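Local atomic coordinates of histidine kinase (Paraburkholderia phymatum, PDB entry 6NB0), a protein that probably acts as a sensor kinase of a bacterial phosphorelay, using ATP to phosphorylate a histidine on a protein. Residues 254-266 with 274-286. Residues are numbered along the deposited sequence; the frame is centred on the assembly and turned at random.
Sequences CKRVAEAHDGAFE and QSSTLKFRASLAG
Arg281 lies over Ala264, its partner in the antiparallel hairpin of strands 264-267 and 276-283. Its CB sits 3.9 Å from Ala264 O, close to the backbone bond in which Arg281 N donates to that same oxygen. CG is anti to the carbonyl carbon (chi1 -57°) and the chain bends at chi3 (-56°), which folds the guanidinium back across the neighbouring strand. NE and CZ both pass the methyl of Ala264, and NH2 comes nearest, 3.4 Å from Ala264 CB. One guanidinium face looks onto Ala264 N, while NH1 makes a weak bond to a water that in turn donates to Asp262 O.

A Schellman motif with Asp262 at positive phi ends helix 252-260 and turns the chain back into strand 264-267, an outermost strand of the mixed sheet within this chain. Helix and hairpin come at the C-terminal end of what is probably the alpha/beta catalytic domain, as in other histidine kinases. Ser283 N reaches back to the turn, donating to His261 O at 2.9 Å.

On the other sheet face, Phe280 goes under the helix: CE2 is 3.5 Å from Ala258 CB, and Cys254 O meets the ring at its edge. Phe265 takes Cys254 CB over one ring face and runs beside Leu278, with CE1 4.1 Å from Leu278 CB; both side chains also touch Leu183 of helix 173-189.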
ATOM      1  N   CYS A 254       4.406   9.732  -6.965  1.00 26.74           N
ATOM      2  CA  CYS A 254       5.256  10.559  -7.836  1.00 26.33           C
ATOM      3  C   CYS A 254       6.093  11.563  -7.044  1.00 26.14           C
ATOM      4  O   CYS A 254       7.296  11.718  -7.280  1.00 27.71           O
ATOM      5  CB  CYS A 254       4.390  11.310  -8.852  1.00 31.54           C
ATOM      6  SG  CYS A 254       3.395  10.205  -9.882  1.00 28.20           S
ATOM      7  N   LYS A 255       5.455  12.289  -6.131  1.00 24.53           N
ATOM      8  CA  LYS A 255       6.167  13.294  -5.344  1.00 28.67           C
ATOM      9  C   LYS A 255       7.235  12.655  -4.461  1.00 32.67           C
ATOM     10  O   LYS A 255       8.380  13.138  -4.394  1.00 28.23           O
ATOM     11  CB  LYS A 255       5.169  14.079  -4.489  1.00 28.73           C
ATOM     12  CG  LYS A 255       5.811  15.152  -3.587  1.00 32.60           C
ATOM     13  CD  LYS A 255       4.737  15.918  -2.817  1.00 37.58           C
ATOM     14  CE  LYS A 255       5.348  17.038  -1.966  1.00 45.07           C
ATOM     15  NZ  LYS A 255       5.885  16.506  -0.696  1.00 53.32           N
ATOM     16  N   ARG A 256       6.876  11.574  -3.758  1.00 29.46           N
ATOM     17  CA  ARG A 256       7.829  10.936  -2.853  0.55 32.48           C
ATOM     18  C   ARG A 256       9.037  10.403  -3.609  1.00 24.80           C
ATOM     19  O   ARG A 256      10.181  10.554  -3.160  1.00 29.92           O
ATOM     20  CB  ARG A 256       7.142   9.804  -2.088  0.55 37.12           C
ATOM     21  CG  ARG A 256       6.511  10.237  -0.776  0.55 41.40           C
ATOM     22  CD  ARG A 256       7.569  10.697   0.188  0.55 41.81           C
ATOM     23  NE  ARG A 256       7.564   9.936   1.432  0.55 44.89           N
ATOM     24  CZ  ARG A 256       8.657   9.657   2.129  0.55 45.97           C
ATOM     25  NH1 ARG A 256       9.840  10.062   1.684  0.55 40.77           N
ATOM     26  NH2 ARG A 256       8.569   8.965   3.265  0.55 46.67           N
ATOM     27  N   VAL A 257       8.799   9.761  -4.748  1.00 30.35           N
ATOM     28  CA  VAL A 257       9.899   9.142  -5.472  1.00 27.69           C
ATOM     29  C   VAL A 257      10.767  10.218  -6.112  1.00 26.36           C
ATOM     30  O   VAL A 257      11.995  10.130  -6.105  1.00 28.09           O
ATOM     31  CB  VAL A 257       9.344   8.141  -6.505  1.00 31.89           C
ATOM     32  CG1 VAL A 257      10.444   7.673  -7.474  1.00 27.79           C
ATOM     33  CG2 VAL A 257       8.702   6.940  -5.796  1.00 28.45           C
ATOM     34  N   ALA A 258      10.138  11.268  -6.647  1.00 29.41           N
ATOM     35  CA  ALA A 258      10.907  12.390  -7.190  1.00 31.82           C
ATOM     36  C   ALA A 258      11.810  12.999  -6.128  1.00 30.51           C
ATOM     37  O   ALA A 258      13.015  13.197  -6.349  1.00 32.50           O
ATOM     38  CB  ALA A 258       9.955  13.446  -7.767  1.00 28.73           C
ATOM     39  N   GLU A 259      11.249  13.303  -4.950  1.00 30.07           N
ATOM     40  CA  GLU A 259      12.046  13.971  -3.938  1.00 34.46           C
ATOM     41  C   GLU A 259      13.105  13.042  -3.366  1.00 40.59           C
ATOM     42  O   GLU A 259      14.179  13.505  -2.985  1.00 36.03           O
ATOM     43  CB  GLU A 259      11.149  14.532  -2.837  1.00 39.69           C
ATOM     44  CG  GLU A 259      10.263  15.655  -3.392  1.00 39.55           C
ATOM     45  CD  GLU A 259       9.301  16.241  -2.381  1.00 48.43           C
ATOM     46  OE1 GLU A 259       9.255  15.742  -1.230  1.00 41.25           O
ATOM     47  OE2 GLU A 259       8.594  17.207  -2.753  1.00 48.07           O
ATOM     48  N   ALA A 260      12.838  11.734  -3.346  1.00 33.37           N
ATOM     49  CA  ALA A 260      13.836  10.773  -2.887  1.00 35.18           C
ATOM     50  C   ALA A 260      15.021  10.698  -3.846  1.00 31.66           C
ATOM     51  O   ALA A 260      16.140  10.375  -3.423  1.00 35.97           O
ATOM     52  CB  ALA A 260      13.190   9.393  -2.731  1.00 33.40           C
ATOM     53  N   HIS A 261      14.797  10.995  -5.131  1.00 40.22           N
ATOM     54  CA  HIS A 261      15.875  11.110  -6.108  1.00 41.04           C
ATOM     55  C   HIS A 261      16.390  12.548  -6.244  1.00 43.40           C
ATOM     56  O   HIS A 261      16.867  12.924  -7.318  1.00 42.91           O
ATOM     57  CB  HIS A 261      15.421  10.581  -7.477  1.00 37.47           C
ATOM     58  CG  HIS A 261      15.306   9.084  -7.550  1.00 37.97           C
ATOM     59  ND1 HIS A 261      14.176   8.405  -7.149  1.00 44.62           N
ATOM     60  CD2 HIS A 261      16.175   8.141  -7.990  1.00 43.42           C
ATOM     61  CE1 HIS A 261      14.359   7.106  -7.323  1.00 44.25           C
ATOM     62  NE2 HIS A 261      15.562   6.921  -7.840  1.00 44.81           N
ATOM     63  N   ASP A 262      16.309  13.355  -5.180  1.00 45.31           N
ATOM     64  CA  ASP A 262      16.787  14.743  -5.201  1.00 47.00           C
ATOM     65  C   ASP A 262      16.167  15.521  -6.363  1.00 47.45           C
ATOM     66  O   ASP A 262      16.831  16.309  -7.038  1.00 46.82           O
ATOM     67  CB  ASP A 262      18.310  14.794  -5.266  1.00 51.17           C
ATOM     68  CG  ASP A 262      18.967  14.139  -4.063  1.00 73.69           C
ATOM     69  OD1 ASP A 262      18.308  14.049  -3.008  1.00 71.72           O
ATOM     70  OD2 ASP A 262      20.141  13.724  -4.175  1.00 82.21           O
ATOM     71  N   GLY A 263      14.878  15.290  -6.597  1.00 38.57           N
ATOM     72  CA  GLY A 263      14.151  15.875  -7.704  1.00 36.97           C
ATOM     73  C   GLY A 263      12.921  16.615  -7.212  1.00 36.53           C
ATOM     74  O   GLY A 263      12.875  17.108  -6.086  1.00 39.62           O
ATOM     75  N   ALA A 264      11.906  16.666  -8.071  1.00 31.35           N
ATOM     76  CA  ALA A 264      10.743  17.476  -7.755  1.00 36.68           C
ATOM     77  C   ALA A 264       9.571  16.985  -8.582  1.00 34.74           C
ATOM     78  O   ALA A 264       9.751  16.378  -9.645  1.00 32.61           O
ATOM     79  CB  ALA A 264      10.997  18.967  -8.033  1.00 39.98           C
ATOM     80  N   PHE A 265       8.365  17.289  -8.104  1.00 32.79           N
ATOM     81  CA  PHE A 265       7.156  16.909  -8.835  1.00 27.62           C
ATOM     82  C   PHE A 265       6.186  18.082  -8.827  1.00 26.85           C
ATOM     83  O   PHE A 265       6.033  18.750  -7.806  1.00 32.34           O
ATOM     84  CB  PHE A 265       6.509  15.682  -8.199  1.00 26.77           C
ATOM     85  CG  PHE A 265       5.172  15.352  -8.785  1.00 29.58           C
ATOM     86  CD1 PHE A 265       5.084  14.859 -10.061  1.00 27.57           C
ATOM     87  CD2 PHE A 265       3.996  15.588  -8.064  1.00 32.28           C
ATOM     88  CE1 PHE A 265       3.838  14.570 -10.629  1.00 27.89           C
ATOM     89  CE2 PHE A 265       2.746  15.309  -8.632  1.00 33.10           C
ATOM     90  CZ  PHE A 265       2.670  14.792  -9.907  1.00 29.97           C
ATOM     91  N   GLU A 266       5.566  18.369  -9.972  1.00 29.54           N
ATOM     92  CA  GLU A 266       4.626  19.478 -10.073  0.53 33.98           C
ATOM     93  C   GLU A 266       3.359  18.974 -10.741  1.00 36.55           C
ATOM     94  O   GLU A 266       3.415  18.440 -11.860  1.00 33.39           O
ATOM     95  CB  GLU A 266       5.218  20.653 -10.860  0.53 33.79           C
ATOM     96  CG  GLU A 266       6.492  21.214 -10.260  0.53 36.75           C
ATOM     97  CD  GLU A 266       6.936  22.504 -10.917  0.53 44.08           C
ATOM     98  OE1 GLU A 266       6.963  22.566 -12.163  0.53 45.54           O
ATOM     99  OE2 GLU A 266       7.242  23.460 -10.181  0.53 50.66           O
ATOM    100  N   GLN A 274      -6.751  24.157 -22.632  1.00 89.48           N
ATOM    101  CA  GLN A 274      -5.305  24.016 -22.695  1.00 81.96           C
ATOM    102  C   GLN A 274      -4.908  22.702 -22.041  1.00 65.65           C
ATOM    103  O   GLN A 274      -5.638  22.150 -21.212  1.00 49.99           O
ATOM    104  CB  GLN A 274      -4.588  25.187 -22.012  1.00 81.35           C
ATOM    105  N   SER A 275      -3.728  22.212 -22.410  1.00 64.95           N
ATOM    106  CA  SER A 275      -3.244  20.966 -21.850  1.00 63.56           C
ATOM    107  C   SER A 275      -2.945  21.125 -20.366  1.00 58.57           C
ATOM    108  O   SER A 275      -2.498  22.180 -19.907  1.00 51.42           O
ATOM    109  CB  SER A 275      -1.985  20.491 -22.579  1.00 69.74           C
ATOM    110  OG  SER A 275      -2.291  19.559 -23.607  1.00 73.94           O
ATOM    111  N   SER A 276      -3.223  20.066 -19.616  1.00 36.72           N
ATOM    112  CA  SER A 276      -2.713  19.906 -18.272  1.00 34.65           C
ATOM    113  C   SER A 276      -1.377  19.194 -18.342  1.00 37.00           C
ATOM    114  O   SER A 276      -1.047  18.532 -19.331  1.00 31.77           O
ATOM    115  CB  SER A 276      -3.684  19.116 -17.394  1.00 35.44           C
ATOM    116  OG  SER A 276      -4.963  19.741 -17.430  1.00 42.38           O
ATOM    117  N   THR A 277      -0.590  19.371 -17.293  1.00 28.50           N
ATOM    118  CA  THR A 277       0.710  18.733 -17.214  1.00 31.28           C
ATOM    119  C   THR A 277       0.944  18.193 -15.818  1.00 34.34           C
ATOM    120  O   THR A 277       0.507  18.781 -14.823  1.00 33.14           O
ATOM    121  CB  THR A 277       1.853  19.709 -17.547  1.00 34.10           C
ATOM    122  OG1 THR A 277       1.895  20.747 -16.558  1.00 37.78           O
ATOM    123  CG2 THR A 277       1.662  20.327 -18.928  1.00 37.97           C
ATOM    124  N   LEU A 278       1.667  17.078 -15.765  1.00 27.99           N
ATOM    125  CA  LEU A 278       2.359  16.599 -14.572  1.00 27.96           C
ATOM    126  C   LEU A 278       3.843  16.583 -14.913  1.00 34.46           C
ATOM    127  O   LEU A 278       4.228  16.036 -15.958  1.00 30.71           O
ATOM    128  CB  LEU A 278       1.906  15.184 -14.190  1.00 24.62           C
ATOM    129  CG  LEU A 278       0.398  14.934 -14.004  1.00 32.16           C
ATOM    130  CD1 LEU A 278       0.113  13.455 -13.680  1.00 30.90           C
ATOM    131  CD2 LEU A 278      -0.180  15.854 -12.892  1.00 25.50           C
ATOM    132  N   LYS A 279       4.672  17.185 -14.066  1.00 27.60           N
ATOM    133  CA  LYS A 279       6.094  17.309 -14.365  1.00 29.24           C
ATOM    134  C   LYS A 279       6.864  16.589 -13.270  1.00 33.19           C
ATOM    135  O   LYS A 279       6.715  16.914 -12.085  1.00 33.88           O
ATOM    136  CB  LYS A 279       6.536  18.768 -14.460  1.00 29.93           C
ATOM    137  CG  LYS A 279       5.942  19.520 -15.679  1.00 31.52           C
ATOM    138  CD  LYS A 279       6.397  20.971 -15.682  1.00 37.22           C
ATOM    139  CE  LYS A 279       5.653  21.760 -16.730  1.00 44.78           C
ATOM    140  NZ  LYS A 279       6.239  23.135 -16.885  1.00 49.55           N
ATOM    141  N   PHE A 280       7.698  15.639 -13.681  1.00 29.07           N
ATOM    142  CA  PHE A 280       8.521  14.820 -12.796  1.00 27.46           C
ATOM    143  C   PHE A 280       9.994  15.094 -13.109  1.00 30.78           C
ATOM    144  O   PHE A 280      10.392  15.122 -14.277  1.00 29.91           O
ATOM    145  CB  PHE A 280       8.135  13.339 -12.998  1.00 28.55           C
ATOM    146  CG  PHE A 280       8.943  12.356 -12.175  1.00 26.68           C
ATOM    147  CD1 PHE A 280      10.152  11.861 -12.647  1.00 28.35           C
ATOM    148  CD2 PHE A 280       8.467  11.901 -10.949  1.00 28.31           C
ATOM    149  CE1 PHE A 280      10.885  10.932 -11.889  1.00 30.04           C
ATOM    150  CE2 PHE A 280       9.206  10.976 -10.183  1.00 29.46           C
ATOM    151  CZ  PHE A 280      10.401  10.498 -10.656  1.00 30.77           C
ATOM    152  N   ARG A 281      10.806  15.334 -12.074  1.00 26.96           N
ATOM    153  CA  ARG A 281      12.246  15.454 -12.264  1.00 30.27           C
ATOM    154  C   ARG A 281      12.970  14.605 -11.232  1.00 29.23           C
ATOM    155  O   ARG A 281      12.553  14.539 -10.072  1.00 34.37           O
ATOM    156  CB  ARG A 281      12.778  16.899 -12.083  1.00 34.74           C
ATOM    157  CG  ARG A 281      12.206  18.004 -12.925  1.00 51.39           C
ATOM    158  CD  ARG A 281      13.031  19.293 -12.641  1.00 63.02           C
ATOM    159  NE  ARG A 281      13.087  19.679 -11.222  1.00 70.90           N
ATOM    160  CZ  ARG A 281      14.137  19.497 -10.412  1.00 72.61           C
ATOM    161  NH1 ARG A 281      15.246  18.926 -10.861  1.00 77.99           N
ATOM    162  NH2 ARG A 281      14.084  19.890  -9.143  1.00 66.96           N
ATOM    163  N   ALA A 282      14.094  14.020 -11.639  1.00 33.34           N
ATOM    164  CA  ALA A 282      14.906  13.198 -10.748  1.00 34.32           C
ATOM    165  C   ALA A 282      16.362  13.418 -11.108  1.00 39.39           C
ATOM    166  O   ALA A 282      16.685  13.561 -12.288  1.00 39.76           O
ATOM    167  CB  ALA A 282      14.529  11.704 -10.863  1.00 32.74           C
ATOM    168  N   SER A 283      17.235  13.462 -10.098  1.00 39.12           N
ATOM    169  CA  SER A 283      18.652  13.625 -10.355  1.00 47.45           C
ATOM    170  C   SER A 283      19.203  12.356 -10.991  1.00 44.64           C
ATOM    171  O   SER A 283      18.806  11.246 -10.644  1.00 49.23           O
ATOM    172  CB  SER A 283      19.404  13.948  -9.058  1.00 47.85           C
ATOM    173  OG  SER A 283      20.790  13.969  -9.284  1.00 53.11           O
ATOM    174  N   LEU A 284      20.129  12.526 -11.927  1.00 50.04           N
ATOM    175  CA  LEU A 284      20.655  11.367 -12.641  1.00 60.66           C
ATOM    176  C   LEU A 284      21.576  10.530 -11.753  1.00 69.76           C
ATOM    177  O   LEU A 284      21.325   9.339 -11.528  1.00 71.97           O
ATOM    178  CB  LEU A 284      21.361  11.822 -13.919  1.00 58.37           C
ATOM    179  CG  LEU A 284      20.278  12.110 -14.969  1.00 50.10           C
ATOM    180  CD1 LEU A 284      20.890  12.534 -16.292  1.00 52.00           C
ATOM    181  CD2 LEU A 284      19.415  10.880 -15.146  1.00 45.43           C
ATOM    182  N   ALA A 285      22.646  11.122 -11.236  1.00 68.80           N
ATOM    183  CA  ALA A 285      23.638  10.370 -10.465  1.00 75.51           C
ATOM    184  C   ALA A 285      23.576  10.827  -9.011  1.00 78.68           C
ATOM    185  O   ALA A 285      24.385  11.637  -8.553  1.00 88.01           O
ATOM    186  CB  ALA A 285      25.046  10.535 -11.054  1.00 83.77           C
ATOM    187  N   GLY A 286      22.602  10.294  -8.283  1.00 75.71           N
ATOM    188  CA  GLY A 286      22.488  10.547  -6.859  1.00 81.10           C
ATOM    189  C   GLY A 286      23.124   9.446  -6.032  1.00 82.74           C
ATOM    190  O   GLY A 286      24.104   9.672  -5.319  1.00 97.27           O
TER
HETATM  191  O   HOH W   1      16.717  16.916 -10.053  1.00 51.10           O
HETATM  192  O   HOH W   2       3.047  20.571 -14.121  1.00 37.25           O